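Local coordinates for protein endo-beta-mannanase (PDB 7BOB) that probably hydrolyses beta-1,4-linked mannosides from chain ends, as a homotrimeric exo-beta-1,4-mannosidase of glycosyl hydrolase family 5 from a termite-hindgut bacterium, at residues Arg94-Phe100 against Leu148-Gly154; His197-Ile201 against Asn246-Val250; Ala202-Leu208 against Tyr393-Asn397. All coordinates share one frame; numbering follows the deposited sequence.

Interaction 1 of 3, residues Arg94-Phe100 against Leu148-Gly154; sequences RPQPSLF and LCGIDLG
Gln-96 runs its CB, CG, CD and NE2 past the carbonyl oxygen of Cys-149. CB starts near that oxygen, CG comes closer, 3.4 Å from Cys-149 O, and NE2 closes with a hydrogen bond of 3.1 Å to Cys-149 O. That oxygen lies close to the amide plane of Gln-96 and the N-H points at it fairly straight (156°), which fixes the turn of the amide; OE1 takes a hydrogen bond from Gln-280 NE2. CG stands opposite the backbone N (chi1 -174°) and the chain continues extended, which carries the amide over to the neighbouring backbone.

The two backbones run the same way, their short strand axes 4.5 Å apart at 24°, as expected of strands 94-101 and 151-154, the third and fourth of the (beta/alpha)8 barrel of family 5. Asp-152 N gives a bond of 2.9 Å to Pro-97 O, and Leu-99 N returns one of 3.0 Å to Asp-152 O, the alternation that defines parallel pairing on either side of Ser-98. From this bridge Ser-98 and Asp-152 point to the same face of the sheet: Ser-98 OG donates to Asp-152 OD2 over 2.9 Å, arriving from above the carboxylate plane. Arg-58 forms a salt bridge to the same OD2, and Gln-280 also bonds to OD1, so both carboxylate oxygens are engaged. Leu-99 CD1 meets Ile-151 CG2 at 4.0 Å, alongside Leu-141 and Ile-137 of helix 124-141. The Phe-100 ring presents its edge, through CD2, to Leu-153 O at 3.2 Å.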
loop_
_atom_site.group_PDB
_atom_site.type_symbol
_atom_site.label_atom_id
_atom_site.label_comp_id
_atom_site.label_asym_id
_atom_site.label_seq_id
_atom_site.Cartn_x
_atom_site.Cartn_y
_atom_site.Cartn_z
ATOM N N ARG A 94 30.050 -29.284 -19.659
ATOM C CA ARG A 94 30.340 -28.991 -18.259
ATOM C C ARG A 94 29.031 -28.701 -17.530
ATOM O O ARG A 94 28.344 -27.720 -17.838
ATOM C CB ARG A 94 31.313 -27.809 -18.122
ATOM C CG ARG A 94 32.570 -27.928 -18.996
ATOM C CD ARG A 94 33.622 -26.845 -18.702
ATOM N NE ARG A 94 34.283 -27.070 -17.417
ATOM C CZ ARG A 94 35.590 -27.292 -17.260
ATOM N NH1 ARG A 94 36.409 -27.321 -18.315
ATOM N NH2 ARG A 94 36.073 -27.491 -16.030
ATOM N N PRO A 95 28.644 -29.539 -16.572
ATOM C CA PRO A 95 27.383 -29.301 -15.859
ATOM C C PRO A 95 27.489 -28.091 -14.943
ATOM O O PRO A 95 28.511 -27.859 -14.296
ATOM C CB PRO A 95 27.178 -30.592 -15.058
ATOM C CG PRO A 95 28.560 -31.184 -14.926
ATOM C CD PRO A 95 29.303 -30.795 -16.166
ATOM N N GLN A 96 26.418 -27.311 -14.884
ATOM C CA GLN A 96 26.328 -26.229 -13.907
ATOM C C GLN A 96 25.141 -26.574 -13.027
ATOM O O GLN A 96 23.998 -26.221 -13.346
ATOM C CB GLN A 96 26.184 -24.855 -14.562
ATOM C CG GLN A 96 26.241 -23.726 -13.545
ATOM C CD GLN A 96 26.153 -22.342 -14.190
ATOM O OE1 GLN A 96 25.093 -21.724 -14.217
ATOM N NE2 GLN A 96 27.272 -21.868 -14.730
ATOM N N PRO A 97 25.361 -27.309 -11.938
ATOM C CA PRO A 97 24.235 -27.785 -11.129
ATOM C C PRO A 97 23.775 -26.702 -10.175
ATOM O O PRO A 97 24.587 -25.992 -9.579
ATOM C CB PRO A 97 24.827 -28.988 -10.372
ATOM C CG PRO A 97 26.264 -28.613 -10.184
ATOM C CD PRO A 97 26.659 -27.769 -11.409
ATOM N N SER A 98 22.459 -26.578 -10.034
ATOM C CA SER A 98 21.849 -25.540 -9.205
ATOM C C SER A 98 21.173 -26.220 -8.028
ATOM O O SER A 98 20.308 -27.080 -8.231
ATOM C CB SER A 98 20.854 -24.714 -10.022
ATOM O OG SER A 98 20.333 -23.621 -9.283
ATOM N N LEU A 99 21.570 -25.834 -6.805
ATOM C CA LEU A 99 21.233 -26.581 -5.587
ATOM C C LEU A 99 19.870 -26.192 -5.021
ATOM O O LEU A 99 18.981 -27.042 -4.873
ATOM C CB LEU A 99 22.315 -26.368 -4.518
ATOM C CG LEU A 99 23.743 -26.725 -4.967
ATOM C CD1 LEU A 99 24.702 -26.868 -3.787
ATOM C CD2 LEU A 99 23.770 -27.995 -5.819
ATOM N N PHE A 100 19.701 -24.914 -4.666
ATOM C CA PHE A 100 18.555 -24.480 -3.870
ATOM C C PHE A 100 17.422 -24.121 -4.821
ATOM O O PHE A 100 17.230 -22.976 -5.226
ATOM C CB PHE A 100 18.952 -23.336 -2.944
ATOM C CG PHE A 100 19.697 -23.800 -1.718
ATOM C CD1 PHE A 100 19.020 -24.400 -0.663
ATOM C CD2 PHE A 100 21.073 -23.669 -1.632
ATOM C CE1 PHE A 100 19.709 -24.852 0.464
ATOM C CE2 PHE A 100 21.771 -24.111 -0.507
ATOM C CZ PHE A 100 21.099 -24.709 0.534
ATOM N N LEU A 148 33.156 -29.348 -13.759
ATOM C CA LEU A 148 32.005 -28.489 -13.550
ATOM C C LEU A 148 32.200 -27.160 -14.266
ATOM O O LEU A 148 33.302 -26.806 -14.689
ATOM C CB LEU A 148 31.786 -28.242 -12.059
ATOM C CG LEU A 148 31.516 -29.513 -11.266
ATOM C CD1 LEU A 148 31.291 -29.171 -9.808
ATOM C CD2 LEU A 148 30.327 -30.226 -11.866
ATOM N N CYS A 149 31.100 -26.437 -14.428
ATOM C CA CYS A 149 31.164 -25.035 -14.809
ATOM C C CYS A 149 30.664 -24.218 -13.632
ATOM O O CYS A 149 29.647 -23.521 -13.749
ATOM C CB CYS A 149 30.344 -24.767 -16.070
ATOM S SG CYS A 149 30.440 -23.047 -16.712
ATOM N N GLY A 150 31.328 -24.327 -12.485
ATOM C CA GLY A 150 30.859 -23.685 -11.274
ATOM C C GLY A 150 29.689 -24.425 -10.642
ATOM O O GLY A 150 29.027 -25.257 -11.257
ATOM N N ILE A 151 29.440 -24.118 -9.375
ATOM C CA ILE A 151 28.267 -24.615 -8.664
ATOM C C ILE A 151 27.303 -23.449 -8.458
ATOM O O ILE A 151 27.667 -22.429 -7.863
ATOM C CB ILE A 151 28.645 -25.273 -7.329
ATOM C CG1 ILE A 151 29.530 -26.510 -7.597
ATOM C CG2 ILE A 151 27.375 -25.613 -6.521
ATOM C CD1 ILE A 151 30.261 -27.018 -6.375
ATOM N N ASP A 152 26.072 -23.614 -8.941
ATOM C CA ASP A 152 25.027 -22.598 -8.856
ATOM C C ASP A 152 24.287 -22.730 -7.522
ATOM O O ASP A 152 23.632 -23.749 -7.266
ATOM C CB ASP A 152 24.064 -22.744 -10.036
ATOM C CG ASP A 152 23.143 -21.555 -10.190
ATOM O OD1 ASP A 152 23.579 -20.433 -9.861
ATOM O OD2 ASP A 152 21.989 -21.731 -10.645
ATOM N N LEU A 153 24.390 -21.698 -6.685
ATOM C CA LEU A 153 23.775 -21.718 -5.353
ATOM C C LEU A 153 22.289 -22.065 -5.412
ATOM O O LEU A 153 21.788 -22.869 -4.617
ATOM C CB LEU A 153 23.977 -20.359 -4.685
ATOM C CG LEU A 153 23.646 -20.260 -3.201
ATOM C CD1 LEU A 153 24.281 -21.444 -2.456
ATOM C CD2 LEU A 153 24.147 -18.940 -2.665
ATOM N N GLY A 154 21.563 -21.453 -6.335
ATOM C CA GLY A 154 20.164 -21.790 -6.516
ATOM C C GLY A 154 19.607 -20.936 -7.628
ATOM O O GLY A 154 20.278 -20.046 -8.148
#

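Interaction 2 of 3, residues His197-Ile201 against Asn246-Val250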
loop_
_atom_site.group_PDB
_atom_site.type_symbol
_atom_site.label_atom_id
_atom_site.label_comp_id
_atom_site.label_asym_id
_atom_site.label_seq_id
_atom_site.Cartn_x
_atom_site.Cartn_y
_atom_site.Cartn_z
ATOM N N HIS A 197 17.666 -10.095 -12.567
ATOM C CA HIS A 197 17.804 -8.645 -12.632
ATOM C C HIS A 197 17.192 -7.933 -11.428
ATOM O O HIS A 197 17.422 -6.730 -11.262
ATOM C CB HIS A 197 17.213 -8.125 -13.950
ATOM C CG HIS A 197 15.725 -8.275 -14.060
ATOM N ND1 HIS A 197 15.076 -9.476 -13.857
ATOM C CD2 HIS A 197 14.759 -7.369 -14.359
ATOM C CE1 HIS A 197 13.772 -9.300 -14.007
ATOM N NE2 HIS A 197 13.552 -8.031 -14.311
ATOM N N GLN A 198 16.469 -8.638 -10.557
ATOM C CA GLN A 198 15.991 -7.969 -9.357
ATOM C C GLN A 198 17.122 -7.549 -8.435
ATOM O O GLN A 198 16.885 -6.732 -7.538
ATOM C CB GLN A 198 14.989 -8.849 -8.628
ATOM C CG GLN A 198 13.853 -9.216 -9.544
ATOM C CD GLN A 198 12.584 -9.386 -8.817
ATOM O OE1 GLN A 198 12.123 -8.467 -8.158
ATOM N NE2 GLN A 198 12.014 -10.592 -8.879
ATOM N N GLN A 199 18.342 -8.048 -8.655
ATOM C CA GLN A 199 19.497 -7.451 -7.999
ATOM C C GLN A 199 19.591 -5.959 -8.292
ATOM O O GLN A 199 20.079 -5.196 -7.447
ATOM C CB GLN A 199 20.794 -8.121 -8.459
ATOM C CG GLN A 199 20.921 -9.596 -8.159
ATOM C CD GLN A 199 22.157 -10.179 -8.824
ATOM O OE1 GLN A 199 23.249 -10.158 -8.252
ATOM N NE2 GLN A 199 21.998 -10.653 -10.050
ATOM N N VAL A 200 19.164 -5.534 -9.487
ATOM C CA VAL A 200 19.261 -4.134 -9.910
ATOM C C VAL A 200 17.984 -3.355 -9.602
ATOM O O VAL A 200 18.039 -2.221 -9.122
ATOM C CB VAL A 200 19.587 -4.051 -11.415
ATOM C CG1 VAL A 200 19.686 -2.593 -11.842
ATOM C CG2 VAL A 200 20.890 -4.793 -11.741
ATOM N N ILE A 201 16.817 -3.932 -9.901
ATOM C CA ILE A 201 15.565 -3.184 -9.881
ATOM C C ILE A 201 14.778 -3.318 -8.570
ATOM O O ILE A 201 13.753 -2.638 -8.417
ATOM C CB ILE A 201 14.669 -3.589 -11.072
ATOM C CG1 ILE A 201 14.155 -5.025 -10.884
ATOM C CG2 ILE A 201 15.436 -3.411 -12.435
ATOM C CD1 ILE A 201 12.913 -5.343 -11.689
ATOM N N ASN A 246 6.316 -6.192 -18.987
ATOM C CA ASN A 246 6.030 -5.843 -17.593
ATOM C C ASN A 246 6.925 -6.573 -16.584
ATOM O O ASN A 246 6.671 -6.480 -15.381
ATOM C CB ASN A 246 4.539 -6.037 -17.259
ATOM C CG ASN A 246 4.082 -7.456 -17.427
ATOM O OD1 ASN A 246 4.883 -8.335 -17.706
ATOM N ND2 ASN A 246 2.787 -7.693 -17.263
ATOM N N TRP A 247 7.992 -7.243 -17.028
ATOM C CA TRP A 247 8.991 -7.760 -16.100
ATOM C C TRP A 247 10.056 -6.728 -15.736
ATOM O O TRP A 247 11.042 -7.080 -15.086
ATOM C CB TRP A 247 9.672 -9.020 -16.665
ATOM C CG TRP A 247 8.719 -10.185 -16.803
ATOM C CD1 TRP A 247 7.363 -10.154 -16.626
ATOM C CD2 TRP A 247 9.040 -11.527 -17.163
ATOM N NE1 TRP A 247 6.823 -11.394 -16.854
ATOM C CE2 TRP A 247 7.830 -12.257 -17.183
ATOM C CE3 TRP A 247 10.228 -12.182 -17.495
ATOM C CZ2 TRP A 247 7.777 -13.609 -17.502
ATOM C CZ3 TRP A 247 10.177 -13.536 -17.794
ATOM C CH2 TRP A 247 8.963 -14.232 -17.806
ATOM N N HIS A 248 9.887 -5.472 -16.135
ATOM C CA HIS A 248 10.900 -4.447 -15.922
ATOM C C HIS A 248 10.231 -3.164 -15.448
ATOM O O HIS A 248 9.056 -2.929 -15.752
ATOM C CB HIS A 248 11.683 -4.180 -17.215
ATOM C CG HIS A 248 12.274 -5.420 -17.800
ATOM N ND1 HIS A 248 13.536 -5.867 -17.469
ATOM C CD2 HIS A 248 11.752 -6.345 -18.636
ATOM C CE1 HIS A 248 13.778 -7.003 -18.096
ATOM N NE2 HIS A 248 12.713 -7.317 -18.810
ATOM N N PRO A 249 10.957 -2.307 -14.722
ATOM C CA PRO A 249 10.335 -1.091 -14.187
ATOM C C PRO A 249 10.093 -0.006 -15.233
ATOM O O PRO A 249 9.409 0.975 -14.917
ATOM C CB PRO A 249 11.338 -0.627 -13.128
ATOM C CG PRO A 249 12.650 -1.075 -13.674
ATOM C CD PRO A 249 12.367 -2.425 -14.308
ATOM N N VAL A 250 10.658 -0.128 -16.434
ATOM C CA VAL A 250 10.325 0.717 -17.577
ATOM C C VAL A 250 9.737 -0.185 -18.649
ATOM O O VAL A 250 10.347 -1.190 -19.017
ATOM C CB VAL A 250 11.554 1.467 -18.120
ATOM C CG1 VAL A 250 11.137 2.392 -19.262
ATOM C CG2 VAL A 250 12.246 2.237 -17.006
#
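The imidazole of His-197 meets the loop 246-250 in two ways: at its edge, and almost in its plane, lies the carbonyl oxygen of Trp-247, while the ring of His-248 stands obliquely to it, the planes 47° apart and the centroids separated by 4.9 Å. In that second pairing His-197 CD2 approaches His-248 ND1 to 3.7 Å. Both segments belong to loops that follow barrel strands, 191-192 and 237-241, on the side of the (beta/alpha)8 barrel where family 5 enzymes carry their active sites; the short helix 198-201 belongs to this part of the chain.

The hydrogen bond is well formed: His-197 NE2 donates to Trp-247 O over 2.8 Å, the N-H...O angle is 168°, and the donor lies nearly along the C=O axis. NE2 therefore carries the proton here. With chi1 of His-197 at 67°, CG is flanked by both the backbone N and the carbonyl carbon, and from there the ring swings across to the loop. With an alanine in place of His-197, Trp-247 O would probably lose its N-H donor and a gap would open beside the His-248 ring.

That ring is independently held, since its NE2 bonds to Tyr-242 O and its ND1 to Tyr-267 OH. Tyr-267, on helix 258-272, also meets the His-197 ring and touches Ile-201 and Pro-249. Asn-246, one residue before Trp-247, bonds through ND2 to Arg-517 O of a neighbouring subunit, which ties this loop to the trimer interface. Beside the histidines an apolar contact forms: Ile-201 sets CG2 against the Pro-249 ring, with Ile-201 CG2 to Pro-249 CD at 3.7 Å and to Pro-249 CG at 3.8 Å.

Interaction 3 of 3, residues Ala202-Leu208 against Tyr393-Asn397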
loop_
_atom_site.group_PDB
_atom_site.type_symbol
_atom_site.label_atom_id
_atom_site.label_comp_id
_atom_site.label_asym_id
_atom_site.label_seq_id
_atom_site.Cartn_x
_atom_site.Cartn_y
_atom_site.Cartn_z
ATOM N N ALA A 202 15.193 -4.186 -7.637
ATOM C CA ALA A 202 14.538 -4.252 -6.325
ATOM C C ALA A 202 15.583 -4.378 -5.222
ATOM O O ALA A 202 16.784 -4.511 -5.485
ATOM C CB ALA A 202 13.528 -5.406 -6.253
ATOM N N ASP A 203 15.129 -4.307 -3.968
ATOM C CA ASP A 203 15.972 -4.633 -2.815
ATOM C C ASP A 203 15.399 -5.899 -2.191
ATOM O O ASP A 203 14.487 -5.847 -1.367
ATOM C CB ASP A 203 16.068 -3.520 -1.776
ATOM C CG ASP A 203 17.101 -3.838 -0.680
ATOM O OD1 ASP A 203 17.825 -4.861 -0.798
ATOM O OD2 ASP A 203 17.210 -3.053 0.285
ATOM N N THR A 204 15.952 -7.037 -2.608
ATOM C CA THR A 204 15.572 -8.355 -2.132
ATOM C C THR A 204 16.519 -8.866 -1.069
ATOM O O THR A 204 16.324 -9.972 -0.581
ATOM C CB THR A 204 15.570 -9.345 -3.293
ATOM O OG1 THR A 204 16.931 -9.508 -3.744
ATOM C CG2 THR A 204 14.713 -8.820 -4.448
ATOM N N GLY A 205 17.555 -8.094 -0.723
ATOM C CA GLY A 205 18.669 -8.586 0.051
ATOM C C GLY A 205 19.768 -9.217 -0.781
ATOM O O GLY A 205 20.836 -9.532 -0.235
ATOM N N TRP A 206 19.551 -9.402 -2.090
ATOM C CA TRP A 206 20.581 -9.926 -2.992
ATOM C C TRP A 206 21.156 -8.724 -3.740
ATOM O O TRP A 206 20.596 -8.269 -4.743
ATOM C CB TRP A 206 20.000 -10.993 -3.913
ATOM C CG TRP A 206 19.698 -12.280 -3.160
ATOM C CD1 TRP A 206 18.521 -12.618 -2.536
ATOM C CD2 TRP A 206 20.598 -13.376 -2.931
ATOM N NE1 TRP A 206 18.635 -13.858 -1.940
ATOM C CE2 TRP A 206 19.897 -14.343 -2.169
ATOM C CE3 TRP A 206 21.929 -13.635 -3.296
ATOM C CZ2 TRP A 206 20.481 -15.552 -1.770
ATOM C CZ3 TRP A 206 22.506 -14.826 -2.896
ATOM C CH2 TRP A 206 21.780 -15.778 -2.146
ATOM N N ARG A 207 22.267 -8.196 -3.233
ATOM C CA ARG A 207 22.703 -6.848 -3.565
ATOM C C ARG A 207 24.031 -6.839 -4.298
ATOM O O ARG A 207 24.905 -7.686 -4.067
ATOM C CB ARG A 207 22.844 -6.005 -2.311
ATOM C CG ARG A 207 21.526 -5.779 -1.589
ATOM C CD ARG A 207 21.776 -5.283 -0.184
ATOM N NE ARG A 207 20.566 -4.732 0.415
ATOM C CZ ARG A 207 20.524 -4.168 1.617
ATOM N NH1 ARG A 207 21.634 -4.092 2.348
ATOM N NH2 ARG A 207 19.376 -3.667 2.083
ATOM N N LEU A 208 24.161 -5.857 -5.185
ATOM C CA LEU A 208 25.434 -5.476 -5.780
ATOM C C LEU A 208 26.030 -4.384 -4.907
ATOM O O LEU A 208 25.526 -3.264 -4.894
ATOM C CB LEU A 208 25.240 -4.951 -7.203
ATOM C CG LEU A 208 24.456 -5.826 -8.179
ATOM C CD1 LEU A 208 24.220 -5.080 -9.478
ATOM C CD2 LEU A 208 25.228 -7.112 -8.437
ATOM N N TYR A 393 22.716 2.356 -2.434
ATOM C CA TYR A 393 21.769 1.983 -3.469
ATOM C C TYR A 393 20.534 1.284 -2.910
ATOM O O TYR A 393 19.422 1.521 -3.393
ATOM C CB TYR A 393 22.482 1.092 -4.498
ATOM C CG TYR A 393 21.687 0.788 -5.754
ATOM C CD1 TYR A 393 20.757 -0.260 -5.787
ATOM C CD2 TYR A 393 21.884 1.529 -6.917
ATOM C CE1 TYR A 393 20.043 -0.547 -6.956
ATOM C CE2 TYR A 393 21.178 1.258 -8.084
ATOM C CZ TYR A 393 20.259 0.234 -8.102
ATOM O OH TYR A 393 19.556 -0.003 -9.271
ATOM N N TYR A 394 20.693 0.454 -1.883
ATOM C CA TYR A 394 19.596 -0.334 -1.345
ATOM C C TYR A 394 19.123 0.295 -0.048
ATOM O O TYR A 394 19.934 0.735 0.771
ATOM C CB TYR A 394 20.030 -1.791 -1.119
ATOM C CG TYR A 394 20.545 -2.441 -2.390
ATOM C CD1 TYR A 394 19.671 -3.092 -3.263
ATOM C CD2 TYR A 394 21.895 -2.397 -2.726
ATOM C CE1 TYR A 394 20.125 -3.683 -4.434
ATOM C CE2 TYR A 394 22.368 -2.987 -3.906
ATOM C CZ TYR A 394 21.477 -3.621 -4.749
ATOM O OH TYR A 394 21.920 -4.185 -5.917
ATOM N N HIS A 395 17.807 0.328 0.140
ATOM C CA HIS A 395 17.225 1.100 1.233
ATOM C C HIS A 395 16.903 0.281 2.481
ATOM O O HIS A 395 16.927 0.839 3.580
ATOM C CB HIS A 395 15.948 1.805 0.759
ATOM C CG HIS A 395 14.889 0.865 0.264
ATOM N ND1 HIS A 395 15.058 0.081 -0.862
ATOM C CD2 HIS A 395 13.656 0.570 0.744
ATOM C CE1 HIS A 395 13.965 -0.633 -1.066
ATOM N NE2 HIS A 395 13.109 -0.372 -0.094
ATOM N N ARG A 396 16.593 -1.014 2.368
ATOM C CA ARG A 396 16.104 -1.740 3.545
ATOM C C ARG A 396 17.175 -1.775 4.628
ATOM O O ARG A 396 18.297 -2.221 4.384
ATOM C CB ARG A 396 15.666 -3.149 3.158
ATOM C CG ARG A 396 14.464 -3.142 2.242
ATOM C CD ARG A 396 14.238 -4.508 1.634
ATOM N NE ARG A 396 13.890 -5.505 2.649
ATOM C CZ ARG A 396 13.764 -6.809 2.402
ATOM N NH1 ARG A 396 13.942 -7.273 1.166
ATOM N NH2 ARG A 396 13.461 -7.660 3.379
ATOM N N ASN A 397 16.842 -1.226 5.801
ATOM C CA ASN A 397 17.707 -1.248 6.986
ATOM C C ASN A 397 19.058 -0.578 6.740
ATOM O O ASN A 397 20.053 -0.896 7.402
ATOM C CB ASN A 397 17.893 -2.680 7.491
ATOM C CG ASN A 397 16.598 -3.262 8.004
ATOM O OD1 ASN A 397 15.798 -2.558 8.624
ATOM N ND2 ASN A 397 16.365 -4.539 7.723
#
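Two irregular loop segments approach each other closest at Asp-203 and Tyr-394, whose CA atoms are 5.8 Å apart. Arg-207 lies over the phenol of Tyr-394: its CG sits 3.4 Å from the ring centroid of Tyr-394, 6° off the normal, a CH-pi contact. The two side chains lie alongside one another, pointing in opposite directions, and the guanidinium lies 22° from the ring plane. The opposite face of this ring is covered by CD1 of Tyr-393, which clamps the phenol between two residues.

CG of Arg-207 takes its place beside the backbone N (chi1 -65°), and the extended chain beyond it delivers the guanidinium side-on to Asp-203. NE meets Asp-203 OD1 at 3.0 Å, and NH2 makes the salt bridge of 2.9 Å on the syn lone pair of Asp-203 OD2. NH2 also donates to Arg-396 O at 2.9 Å, in the guanidinium plane.

The segments join the barrel domain, through the loop after helix 198-201, to the C-terminal domain with its mixed sheet. Within this loop Asp-203 OD1 accepts from Gly-205 N, an Asx turn, and Thr-204 OG1 accepts from Trp-206 N, an ST turn. Across the junction Arg-396 N binds Asp-203 OD2 at 3.0 Å, so that each carboxylate oxygen has two N-H donors and the group probably stays ionised. Arg-396 bends at chi3 to return its NH1 to Asp-203 O at 3.0 Å, while its NH2 bonds to Cys-163 O. Tyr-394 OH accepts a hydrogen bond from Leu-208 N (2.9 Å), and bonds to Gln-199 O as well.

Overall arrangement
Interaction 1 lies in the wall of the barrel, about 24 Å between centres from interactions 2 and 3, yet it touches interaction 3: Leu-153 CD2 packs on Trp-206 CH2 at 4.0 Å. Interactions 2 and 3 are neighbours, about 13 Å between centres, and their segments interleave in sequence. They are joined at helix 198-201, where Tyr-394 OH lies 2.6 Å from Gln-199 O and Tyr-393 OH lies 2.7 Å from Val-200 O, both probable hydrogen bonds. In family 5 the acid/base glutamate follows the fourth barrel strand, here 151-154, so interaction 1 probably ends close to the active site, while interaction 2 joins loops that follow barrel strands and interaction 3 spans the junction with the C-terminal domain.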